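Clostripain-related protein (PDB 6N9J) is a secreted C11 cysteine protease of a gut commensal that probably cleaves peptide bonds and is covalently blocked here by a peptide inhibitor. Local coordinates at residues Ala80-Asp85 with Gly128-Asn133; Pro192-Val197 with Tyr215-Lys220; Thr321-Cys326 with Met335-Gly340. One frame throughout, in Å; residues are numbered along the deposited sequence.

Interaction 1: Ala80-Asp85 with Gly128-Asn133; sequences AQNSVD and GQDTGN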
loop_
_atom_site.group_PDB
_atom_site.type_symbol
_atom_site.label_atom_id
_atom_site.label_comp_id
_atom_site.label_asym_id
_atom_site.label_seq_id
_atom_site.Cartn_x
_atom_site.Cartn_y
_atom_site.Cartn_z
ATOM N N ALA A 80 6.011 18.566 -16.842
ATOM C CA ALA A 80 6.251 18.393 -15.411
ATOM C C ALA A 80 4.974 18.723 -14.657
ATOM O O ALA A 80 4.375 19.773 -14.887
ATOM C CB ALA A 80 7.401 19.281 -14.940
ATOM N N GLN A 81 4.534 17.820 -13.787
ATOM C CA GLN A 81 3.266 18.031 -13.101
ATOM C C GLN A 81 3.220 17.401 -11.721
ATOM O O GLN A 81 4.046 16.561 -11.383
ATOM C CB GLN A 81 2.118 17.487 -13.949
ATOM C CG GLN A 81 2.209 16.006 -14.235
ATOM C CD GLN A 81 1.105 15.551 -15.174
ATOM O OE1 GLN A 81 0.344 16.371 -15.698
ATOM N NE2 GLN A 81 1.010 14.247 -15.391
ATOM N N ASN A 82 2.245 17.825 -10.927
ATOM C CA ASN A 82 2.043 17.307 -9.577
ATOM C C ASN A 82 1.269 16.003 -9.635
ATOM O O ASN A 82 0.043 16.000 -9.792
ATOM C CB ASN A 82 1.301 18.323 -8.715
ATOM C CG ASN A 82 0.956 17.781 -7.330
ATOM O OD1 ASN A 82 1.498 16.762 -6.886
ATOM N ND2 ASN A 82 0.051 18.466 -6.642
ATOM N N SER A 83 1.989 14.897 -9.488
ATOM C CA SER A 83 1.412 13.575 -9.692
ATOM C C SER A 83 0.520 13.091 -8.546
ATOM O O SER A 83 -0.013 11.983 -8.610
ATOM C CB SER A 83 2.532 12.560 -9.949
ATOM O OG SER A 83 3.249 12.909 -11.118
ATOM N N VAL A 84 0.356 13.907 -7.507
ATOM C CA VAL A 84 -0.574 13.562 -6.436
ATOM C C VAL A 84 -1.702 14.601 -6.346
ATOM O O VAL A 84 -2.448 14.643 -5.368
ATOM C CB VAL A 84 0.149 13.424 -5.067
ATOM C CG1 VAL A 84 1.219 12.330 -5.142
ATOM C CG2 VAL A 84 0.758 14.718 -4.661
ATOM N N ASP A 85 -1.821 15.438 -7.375
ATOM C CA ASP A 85 -2.984 16.309 -7.519
ATOM C C ASP A 85 -4.160 15.500 -8.087
ATOM O O ASP A 85 -3.955 14.611 -8.909
ATOM C CB ASP A 85 -2.659 17.496 -8.421
ATOM C CG ASP A 85 -3.896 18.267 -8.840
ATOM O OD1 ASP A 85 -4.424 17.992 -9.944
ATOM O OD2 ASP A 85 -4.345 19.140 -8.066
ATOM N N GLY A 128 1.657 9.326 -1.082
ATOM C CA GLY A 128 2.254 9.955 -2.245
ATOM C C GLY A 128 2.837 11.327 -1.970
ATOM O O GLY A 128 2.283 12.131 -1.220
ATOM N N GLN A 129 3.985 11.586 -2.573
ATOM C CA GLN A 129 4.602 12.890 -2.453
ATOM C C GLN A 129 5.125 13.332 -3.807
ATOM O O GLN A 129 5.655 12.528 -4.576
ATOM C CB GLN A 129 5.732 12.866 -1.430
ATOM C CG GLN A 129 6.401 14.211 -1.239
ATOM C CD GLN A 129 7.616 14.114 -0.346
ATOM O OE1 GLN A 129 8.403 13.163 -0.439
ATOM N NE2 GLN A 129 7.771 15.085 0.542
ATOM N N ASP A 130 4.938 14.612 -4.090
ATOM C CA ASP A 130 5.518 15.267 -5.248
ATOM C C ASP A 130 6.153 16.566 -4.761
ATOM O O ASP A 130 5.443 17.449 -4.275
ATOM C CB ASP A 130 4.443 15.529 -6.305
ATOM C CG ASP A 130 5.010 16.053 -7.605
ATOM O OD1 ASP A 130 5.502 17.209 -7.618
ATOM O OD2 ASP A 130 4.933 15.319 -8.615
ATOM N N THR A 131 7.479 16.676 -4.866
ATOM C CA THR A 131 8.180 17.890 -4.427
ATOM C C THR A 131 8.622 18.783 -5.593
ATOM O O THR A 131 9.498 19.636 -5.431
ATOM C CB THR A 131 9.429 17.557 -3.559
ATOM O OG1 THR A 131 10.349 16.750 -4.302
ATOM C CG2 THR A 131 9.030 16.824 -2.292
ATOM N N GLY A 132 7.998 18.604 -6.755
ATOM C CA GLY A 132 8.333 19.378 -7.942
ATOM C C GLY A 132 8.168 20.878 -7.783
ATOM O O GLY A 132 9.070 21.648 -8.113
ATOM N N ASN A 133 7.009 21.294 -7.287
ATOM C CA ASN A 133 6.758 22.705 -6.996
ATOM C C ASN A 133 6.123 22.831 -5.616
ATOM O O ASN A 133 4.903 22.931 -5.495
ATOM C CB ASN A 133 5.856 23.333 -8.062
ATOM C CG ASN A 133 5.656 24.830 -7.858
ATOM O OD1 ASN A 133 6.567 25.546 -7.430
ATOM N ND2 ASN A 133 4.454 25.309 -8.164
#
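Asp130 reaches from the end of strand 127-130 into the type I turn Asn82-Asp85, and its carboxylate accepts a hydrogen bond from the backbone N-H of Ser83. The bond from Ser83 N to Asp130 OD2 is 3.1 Å long and almost straight (174°), though the N-H arrives from above the carboxylate plane. The CG of Asp130 lies anti to its own backbone N (chi1 -173°), which sends the carboxylate across to the loop. Asn82 OD1 merely packs against Asp130 CB, 3.2 Å away, the amide and carboxylate planes being turned 59° apart. Val84 supplies the apolar part: Val84 CG1 packs 3.7 Å from Gly128 C, and CG2 touches Asp130 CB. A CB on Gly128 would run into Val84 CG1, and the backbone angles of Gly128 alone would already press one against the preceding carbonyl O.

Each half of the contact is shaped by an Asx turn. Asn82 OD1 accepts from Val84 N at 3.1 Å, the N-H lying above the amide carbonyl plane. Further out, Ser83 OG is hydrogen-bonded to both Asp53 and Tyr51, and Asp85 caps helix 86-99. Asp53 also brings its OD2 close to Asp130 OD2, and the Gln81 carbonyl O lies 3.2 Å from that same Asp130 OD2 as a second acceptor, so this crowding of oxygens may raise the affinity of the pair for a proton. The other carboxylate oxygen is held by its own loop: Asp130 OD1 accepts from Gly132 N at 3.0 Å.

Interaction 2: Pro192-Val197 with Tyr215-Lys220; sequences PYEVVV and YSVYAK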
loop_
_atom_site.group_PDB
_atom_site.type_symbol
_atom_site.label_atom_id
_atom_site.label_comp_id
_atom_site.label_asym_id
_atom_site.label_seq_id
_atom_site.Cartn_x
_atom_site.Cartn_y
_atom_site.Cartn_z
ATOM N N PRO A 192 9.941 -6.619 -5.713
ATOM C CA PRO A 192 10.715 -7.346 -6.725
ATOM C C PRO A 192 9.849 -7.605 -7.964
ATOM O O PRO A 192 9.247 -8.684 -8.128
ATOM C CB PRO A 192 11.076 -8.644 -6.011
ATOM C CG PRO A 192 9.900 -8.870 -5.077
ATOM C CD PRO A 192 9.511 -7.495 -4.606
ATOM N N TYR A 193 9.787 -6.612 -8.848
ATOM C CA TYR A 193 8.805 -6.628 -9.923
ATOM C C TYR A 193 9.097 -7.677 -10.973
ATOM O O TYR A 193 8.293 -7.887 -11.881
ATOM C CB TYR A 193 8.704 -5.250 -10.566
ATOM C CG TYR A 193 7.922 -4.288 -9.710
ATOM C CD1 TYR A 193 6.535 -4.369 -9.650
ATOM C CD2 TYR A 193 8.561 -3.317 -8.957
ATOM C CE1 TYR A 193 5.805 -3.510 -8.866
ATOM C CE2 TYR A 193 7.834 -2.440 -8.161
ATOM C CZ TYR A 193 6.457 -2.548 -8.117
ATOM O OH TYR A 193 5.705 -1.706 -7.338
ATOM N N GLU A 194 10.238 -8.344 -10.852
ATOM C CA GLU A 194 10.539 -9.441 -11.757
ATOM C C GLU A 194 9.696 -10.680 -11.433
ATOM O O GLU A 194 9.520 -11.545 -12.288
ATOM C CB GLU A 194 12.031 -9.782 -11.716
ATOM C CG GLU A 194 12.484 -10.520 -10.473
ATOM C CD GLU A 194 12.838 -9.613 -9.298
ATOM O OE1 GLU A 194 12.525 -8.394 -9.311
ATOM O OE2 GLU A 194 13.448 -10.141 -8.345
ATOM N N VAL A 195 9.173 -10.775 -10.207
ATOM C CA VAL A 195 8.245 -11.865 -9.876
ATOM C C VAL A 195 6.855 -11.363 -9.474
ATOM O O VAL A 195 5.889 -12.103 -9.557
ATOM C CB VAL A 195 8.783 -12.778 -8.748
ATOM C CG1 VAL A 195 9.797 -13.775 -9.306
ATOM C CG2 VAL A 195 9.360 -11.954 -7.575
ATOM N N VAL A 196 6.742 -10.106 -9.065
ATOM C CA VAL A 196 5.430 -9.536 -8.771
ATOM C C VAL A 196 4.609 -9.285 -10.053
ATOM O O VAL A 196 3.391 -9.483 -10.055
ATOM C CB VAL A 196 5.556 -8.227 -7.958
ATOM C CG1 VAL A 196 4.253 -7.425 -8.007
ATOM C CG2 VAL A 196 5.930 -8.542 -6.511
ATOM N N VAL A 197 5.263 -8.893 -11.149
ATOM C CA VAL A 197 4.534 -8.575 -12.397
ATOM C C VAL A 197 3.723 -9.763 -12.938
ATOM O O VAL A 197 2.552 -9.588 -13.258
ATOM C CB VAL A 197 5.482 -8.035 -13.517
ATOM C CG1 VAL A 197 4.938 -8.347 -14.929
ATOM C CG2 VAL A 197 5.684 -6.541 -13.353
ATOM N N TYR A 215 6.805 -10.954 -0.618
ATOM C CA TYR A 215 7.454 -11.418 0.602
ATOM C C TYR A 215 8.656 -12.339 0.375
ATOM O O TYR A 215 9.680 -12.204 1.039
ATOM C CB TYR A 215 6.433 -12.141 1.482
ATOM C CG TYR A 215 7.038 -12.652 2.767
ATOM C CD1 TYR A 215 7.306 -11.781 3.817
ATOM C CD2 TYR A 215 7.362 -13.996 2.929
ATOM C CE1 TYR A 215 7.868 -12.222 4.990
ATOM C CE2 TYR A 215 7.918 -14.456 4.113
ATOM C CZ TYR A 215 8.174 -13.553 5.137
ATOM O OH TYR A 215 8.747 -13.977 6.310
ATOM N N SER A 216 8.526 -13.281 -0.554
ATOM C CA SER A 216 9.510 -14.343 -0.680
ATOM C C SER A 216 10.917 -13.858 -1.044
ATOM O O SER A 216 11.909 -14.451 -0.621
ATOM C CB SER A 216 9.040 -15.365 -1.710
ATOM O OG SER A 216 9.902 -16.486 -1.721
ATOM N N VAL A 217 11.023 -12.795 -1.829
ATOM C CA VAL A 217 12.352 -12.328 -2.195
ATOM C C VAL A 217 13.045 -11.705 -0.973
ATOM O O VAL A 217 14.226 -11.955 -0.722
ATOM C CB VAL A 217 12.295 -11.328 -3.365
ATOM C CG1 VAL A 217 13.610 -10.578 -3.506
ATOM C CG2 VAL A 217 11.963 -12.069 -4.662
ATOM N N TYR A 218 12.302 -10.929 -0.196
ATOM C CA TYR A 218 12.868 -10.294 0.991
ATOM C C TYR A 218 13.169 -11.316 2.075
ATOM O O TYR A 218 14.201 -11.223 2.751
ATOM C CB TYR A 218 11.930 -9.204 1.519
ATOM C CG TYR A 218 12.030 -7.942 0.703
ATOM C CD1 TYR A 218 13.007 -6.993 0.981
ATOM C CD2 TYR A 218 11.174 -7.715 -0.373
ATOM C CE1 TYR A 218 13.120 -5.846 0.220
ATOM C CE2 TYR A 218 11.277 -6.571 -1.139
ATOM C CZ TYR A 218 12.249 -5.637 -0.839
ATOM O OH TYR A 218 12.354 -4.495 -1.607
ATOM N N ALA A 219 12.273 -12.291 2.229
ATOM C CA ALA A 219 12.472 -13.392 3.172
ATOM C C ALA A 219 13.757 -14.170 2.892
ATOM O O ALA A 219 14.376 -14.706 3.807
ATOM C CB ALA A 219 11.283 -14.330 3.140
ATOM N N LYS A 220 14.176 -14.222 1.630
ATOM C CA LYS A 220 15.338 -15.033 1.292
ATOM C C LYS A 220 16.684 -14.321 1.472
ATOM O O LYS A 220 17.714 -14.982 1.630
ATOM C CB LYS A 220 15.200 -15.567 -0.134
ATOM C CG LYS A 220 14.423 -16.871 -0.173
ATOM C CD LYS A 220 13.942 -17.234 -1.562
ATOM C CE LYS A 220 13.292 -18.618 -1.555
ATOM N NZ LYS A 220 12.316 -18.780 -2.664
#
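The carbonyl O of Pro192 is gripped twice, by Val195 N at 2.9 Å and by Val196 N at 3.0 Å, the two N-H groups arriving from opposite faces of the carbonyl plane. This double hold closes the first turn of helix 193-200, with Pro192 at the N-cap position, and the proline ring, at this helix start, leans on helix 206-221. There the partner is Val217. The ring presents its CB and CG, and Pro192 CB lies 3.8 Å from Val217 CG2, the two side chains running antiparallel alongside one another. Val217 has CG1 anti to its backbone N (chi1 165°), a setting that leaves CG2 as the branch pressed against the proline.

One turn on, Val195 adds a methyl to the same spot: its CG2 meets Val217 CG2 at 3.9 Å, so the single valine methyl is flanked by proline and valine together. The remaining corner of the ring goes to Tyr218, whose CE2 approaches Pro192 CD obliquely at 4.0 Å. The join is mainly apolar, with the Glu194 carboxylate at its margin, a small patch of helix-helix packing at the start of one helix and near the end of the other.

Tyr218 also rests on Pro187, Pro189 and Val238. Tyr193 packs instead on helix 24-37 and bonds through N to Glu33 and through OH to Asp159, while helix 206-221 sets Tyr215 against Trp317, Asn319 and Thr321 of strand 315-327.

Interaction 3: Thr321-Cys326 with Met335-Gly340; sequences TDNNYC and MVSMDG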
loop_
_atom_site.group_PDB
_atom_site.type_symbol
_atom_site.label_atom_id
_atom_site.label_comp_id
_atom_site.label_asym_id
_atom_site.label_seq_id
_atom_site.Cartn_x
_atom_site.Cartn_y
_atom_site.Cartn_z
ATOM N N THR A 321 9.106 -11.303 8.355
ATOM C CA THR A 321 10.349 -11.779 8.933
ATOM C C THR A 321 10.321 -11.422 10.429
ATOM O O THR A 321 9.534 -10.570 10.841
ATOM C CB THR A 321 11.551 -11.159 8.215
ATOM O OG1 THR A 321 11.345 -9.744 8.085
ATOM C CG2 THR A 321 11.671 -11.754 6.823
ATOM N N ASP A 322 11.143 -12.071 11.245
ATOM C CA ASP A 322 11.064 -11.868 12.700
ATOM C C ASP A 322 11.340 -10.414 13.100
ATOM O O ASP A 322 10.760 -9.902 14.055
ATOM C CB ASP A 322 12.028 -12.809 13.426
ATOM C CG ASP A 322 11.627 -14.274 13.284
ATOM O OD1 ASP A 322 10.409 -14.566 13.304
ATOM O OD2 ASP A 322 12.530 -15.132 13.145
ATOM N N ASN A 323 12.219 -9.761 12.354
ATOM C CA ASN A 323 12.479 -8.340 12.523
ATOM C C ASN A 323 12.197 -7.628 11.213
ATOM O O ASN A 323 12.181 -8.262 10.148
ATOM C CB ASN A 323 13.933 -8.085 12.956
ATOM C CG ASN A 323 14.268 -8.680 14.311
ATOM O OD1 ASN A 323 13.405 -8.822 15.176
ATOM N ND2 ASN A 323 15.539 -9.016 14.508
ATOM N N ASN A 324 11.942 -6.324 11.299
ATOM C CA ASN A 324 11.907 -5.435 10.138
ATOM C C ASN A 324 12.827 -4.248 10.414
ATOM O O ASN A 324 13.033 -3.882 11.573
ATOM C CB ASN A 324 10.486 -4.940 9.852
ATOM C CG ASN A 324 9.711 -5.858 8.937
ATOM O OD1 ASN A 324 9.038 -5.405 8.011
ATOM N ND2 ASN A 324 9.806 -7.159 9.184
ATOM N N TYR A 325 13.373 -3.643 9.363
ATOM C CA TYR A 325 14.161 -2.427 9.522
ATOM C C TYR A 325 13.237 -1.219 9.659
ATOM O O TYR A 325 12.293 -1.068 8.890
ATOM C CB TYR A 325 15.113 -2.249 8.344
ATOM C CG TYR A 325 16.094 -1.084 8.472
ATOM C CD1 TYR A 325 17.312 -1.248 9.109
ATOM C CD2 TYR A 325 15.801 0.166 7.922
ATOM C CE1 TYR A 325 18.211 -0.195 9.210
ATOM C CE2 TYR A 325 16.688 1.217 8.009
ATOM C CZ TYR A 325 17.893 1.034 8.652
ATOM O OH TYR A 325 18.783 2.080 8.747
ATOM N N CYS A 326 13.500 -0.373 10.654
ATOM C CA CYS A 326 12.681 0.817 10.883
ATOM C C CYS A 326 13.597 1.988 11.079
ATOM O O CYS A 326 14.761 1.809 11.447
ATOM C CB CYS A 326 11.762 0.657 12.109
ATOM S SG CYS A 326 10.387 -0.525 11.893
ATOM N N MET A 335 17.045 -2.603 13.167
ATOM C CA MET A 335 16.061 -3.689 13.141
ATOM C C MET A 335 15.134 -3.612 14.356
ATOM O O MET A 335 15.583 -3.334 15.460
ATOM C CB MET A 335 16.759 -5.054 13.107
ATOM C CG MET A 335 17.715 -5.238 11.930
ATOM S SD MET A 335 16.924 -5.118 10.314
ATOM C CE MET A 335 15.876 -6.566 10.368
ATOM N N VAL A 336 13.845 -3.857 14.144
ATOM C CA VAL A 336 12.863 -3.863 15.231
ATOM C C VAL A 336 12.046 -5.163 15.207
ATOM O O VAL A 336 11.688 -5.653 14.137
ATOM C CB VAL A 336 11.917 -2.649 15.120
ATOM C CG1 VAL A 336 10.776 -2.752 16.133
ATOM C CG2 VAL A 336 12.706 -1.351 15.290
ATOM N N SER A 337 11.752 -5.722 16.376
ATOM C CA SER A 337 11.018 -6.984 16.451
ATOM C C SER A 337 9.575 -6.847 15.949
ATOM O O SER A 337 8.874 -5.898 16.306
ATOM C CB SER A 337 11.031 -7.514 17.887
ATOM O OG SER A 337 10.377 -8.766 17.987
ATOM N N MET A 338 9.139 -7.791 15.110
ATOM C CA MET A 338 7.757 -7.807 14.634
ATOM C C MET A 338 6.907 -8.805 15.431
ATOM O O MET A 338 5.830 -9.211 14.987
ATOM C CB MET A 338 7.692 -8.136 13.130
ATOM C CG MET A 338 8.170 -6.985 12.225
ATOM S SD MET A 338 7.160 -5.486 12.316
ATOM C CE MET A 338 8.347 -4.282 12.896
ATOM N N ASP A 339 7.394 -9.189 16.608
ATOM C CA ASP A 339 6.650 -10.082 17.496
ATOM C C ASP A 339 5.277 -9.495 17.840
ATOM O O ASP A 339 5.188 -8.393 18.376
ATOM C CB ASP A 339 7.453 -10.339 18.768
ATOM C CG ASP A 339 6.787 -11.334 19.683
ATOM O OD1 ASP A 339 6.987 -12.550 19.474
ATOM O OD2 ASP A 339 6.071 -10.899 20.613
ATOM N N GLY A 340 4.215 -10.219 17.494
ATOM C CA GLY A 340 2.858 -9.746 17.717
ATOM C C GLY A 340 2.126 -9.347 16.444
ATOM O O GLY A 340 0.961 -8.961 16.477
HETATM O O HOH W 1 12.213 -10.884 17.040
#
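Three like-signed bends in a row (chi1 -57°, chi2 -61°, chi3 -66°) fold Met335 back over the opposite strand of this beta hairpin. Its CE lands 3.6 Å from Asn323 CB, and its sulfur comes up to the edge of the Tyr325 ring, a Met-aromatic contact with Met335 SD 5.4 Å from the ring centroid and close to the ring plane. The antiparallel strands are tied by Val336 N to Asn324 O at 2.7 Å and by the return bond from Asn324 N to Val336 O. Beyond the strand end, Met338 N still reaches Asp322 O.

Asn324 and Val336 share the other face. There Met338 crosses Asn324 at about a right angle, its CG 3.5 Å from Asn324 ND2. The same ND2 bonds to Asn323 O at 2.8 Å from above the carbonyl plane, and Thr321 OG1 is that oxygen's second donor. A leucine at Asn324 would probably leave Asn323 O with the threonine hydroxyl alone and cost Ser239 its weak bond to OD1.

Asn323 ND2 is held by Ser224 O, while Asn323 OD1 accepts from a water at 3.0 Å that also bonds to Ser337 OG.

How the interactions relate
Interactions 2 and 3 are neighbours, their centres 18 Å apart: Tyr215 OH of helix 206-221 packs 3.4 Å from Thr321 N, and Ala219 CA lies 4.1 Å from Thr321 CG2, so helix 206-221 leans on the hairpin at the edge of the main sheet. Interaction 1 stands apart, its centre 28 Å from that of interaction 2 and 32 Å from that of interaction 3, with nearest atoms about 13 Å and about 17 Å away. Among the three, interaction 3 is the one within reach of the bound peptide inhibitor, an apolar side chain of which packs on Tyr325. Strand 315-327 thus touches the inhibitor at Tyr325 and helix 206-221 at Thr321.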